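Local coordinates for protein esterase (PDB 1ZOI) that hydrolyses ester bonds stereoselectively and, as an alpha/beta hydrolase, serves in the synthesis of D-beta-acetylthioisobutyric acid, at residues V4-K7 / D8-I12. Numbering follows the deposited sequence.
Sequences VTTK and DGVQI
Two flat groups meet threonine hydroxyls here, the carboxylate of Asp8 and the amide of Gln11. Asp8 OD2 is met on its anti side, 33° out of the carboxylate plane, by Thr6 OG1, which donates to it over 2.6 Å; the other oxygen, OD1, makes a salt bridge with Arg58. Both carboxylate oxygens have a partner, which probably limits the rotation of the group. Thr6 OG1 is gripped twice, since it also accepts Val10 N at 2.8 Å. A chi1 of 63° sets this hydroxyl between the backbone N and carbonyl carbon of Thr6, where it reaches both Asp8 OD2 and Val10 N, and sends the methyl CG2 to Ile12 CG1, 3.7 Å away. On the more exposed face of the hairpin, the Gln11 amide presents its oxygen: Thr5 OG1 donates to Gln11 OE1 at 2.5 Å, shorter than usual, so the exact length is doubtful. The bend at chi2 (-61°) folds the Gln11 chain back toward its partner. On the other face Val4 and Ile12 run side by side, CG1 of Val4 3.7 Å from CB of Ile12, and helix 72-86 packs on both through His85 and Val82. The backbones pair through Val4 and Ile12, bonded in both directions, then Thr6 N to Val10 O. Gly9 N bonds Thr6 O at 3.1 Å and closes the type I turn. With Gly9 left-handed, this is a 3:5 hairpin, type I turn plus G1 beta bulge, whose first strand, 3-5, is outermost within the chain in the alpha/beta hydrolase sheet.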
loop_
_atom_site.group_PDB
_atom_site.type_symbol
_atom_site.label_atom_id
_atom_site.label_comp_id
_atom_site.label_asym_id
_atom_site.label_seq_id
_atom_site.Cartn_x
_atom_site.Cartn_y
_atom_site.Cartn_z
ATOM N N VAL A 4 -2.739 2.892 18.570
ATOM C CA VAL A 4 -3.023 2.687 19.979
ATOM C C VAL A 4 -2.807 1.195 20.202
ATOM O O VAL A 4 -3.101 0.383 19.327
ATOM C CB VAL A 4 -4.474 3.075 20.375
ATOM C CG1 VAL A 4 -5.486 2.267 19.584
ATOM C CG2 VAL A 4 -4.673 2.848 21.871
ATOM N N THR A 5 -2.256 0.835 21.355
ATOM C CA THR A 5 -2.031 -0.567 21.670
ATOM C C THR A 5 -3.177 -1.038 22.550
ATOM O O THR A 5 -3.483 -0.417 23.570
ATOM C CB THR A 5 -0.701 -0.772 22.426
ATOM O OG1 THR A 5 0.385 -0.314 21.614
ATOM C CG2 THR A 5 -0.498 -2.245 22.754
ATOM N N THR A 6 -3.818 -2.130 22.147
ATOM C CA THR A 6 -4.937 -2.681 22.902
ATOM C C THR A 6 -4.443 -3.483 24.098
ATOM O O THR A 6 -3.243 -3.735 24.235
ATOM C CB THR A 6 -5.783 -3.622 22.042
ATOM O OG1 THR A 6 -4.978 -4.735 21.642
ATOM C CG2 THR A 6 -6.306 -2.902 20.806
ATOM N N LYS A 7 -5.381 -3.889 24.952
ATOM C CA LYS A 7 -5.062 -4.676 26.139
ATOM C C LYS A 7 -4.342 -5.953 25.735
ATOM O O LYS A 7 -3.412 -6.391 26.414
ATOM C CB LYS A 7 -6.335 -5.070 26.892
ATOM C CG LYS A 7 -7.314 -3.945 27.165
ATOM C CD LYS A 7 -8.602 -4.495 27.773
ATOM C CE LYS A 7 -9.229 -5.564 26.877
ATOM N NZ LYS A 7 -10.509 -6.102 27.421
ATOM N N ASP A 8 -4.782 -6.555 24.631
ATOM C CA ASP A 8 -4.176 -7.794 24.164
ATOM C C ASP A 8 -3.009 -7.647 23.191
ATOM O O ASP A 8 -2.692 -8.579 22.449
ATOM C CB ASP A 8 -5.244 -8.741 23.583
ATOM C CG ASP A 8 -6.247 -8.038 22.677
ATOM O OD1 ASP A 8 -7.066 -8.750 22.056
ATOM O OD2 ASP A 8 -6.233 -6.792 22.594
ATOM N N GLY A 9 -2.371 -6.479 23.209
ATOM C CA GLY A 9 -1.210 -6.230 22.366
ATOM C C GLY A 9 -1.380 -6.011 20.871
ATOM O O GLY A 9 -0.442 -6.229 20.105
ATOM N N VAL A 10 -2.556 -5.571 20.445
ATOM C CA VAL A 10 -2.787 -5.332 19.026
ATOM C C VAL A 10 -2.572 -3.858 18.706
ATOM O O VAL A 10 -2.959 -2.997 19.484
ATOM C CB VAL A 10 -4.227 -5.717 18.633
ATOM C CG1 VAL A 10 -4.468 -5.422 17.153
ATOM C CG2 VAL A 10 -4.469 -7.190 18.940
ATOM N N GLN A 11 -1.938 -3.568 17.573
ATOM C CA GLN A 11 -1.724 -2.182 17.166
ATOM C C GLN A 11 -2.889 -1.794 16.269
ATOM O O GLN A 11 -3.074 -2.377 15.197
ATOM C CB GLN A 11 -0.421 -2.025 16.379
ATOM C CG GLN A 11 0.847 -2.222 17.192
ATOM C CD GLN A 11 0.970 -1.221 18.324
ATOM O OE1 GLN A 11 0.728 -1.550 19.485
ATOM N NE2 GLN A 11 1.335 0.012 17.988
ATOM N N ILE A 12 -3.675 -0.819 16.716
ATOM C CA ILE A 12 -4.827 -0.348 15.956
ATOM C C ILE A 12 -4.498 1.005 15.353
ATOM O O ILE A 12 -4.221 1.964 16.075
ATOM C CB ILE A 12 -6.071 -0.183 16.856
ATOM C CG1 ILE A 12 -6.515 -1.547 17.404
ATOM C CG2 ILE A 12 -7.196 0.508 16.074
ATOM C CD1 ILE A 12 -7.023 -2.519 16.359
#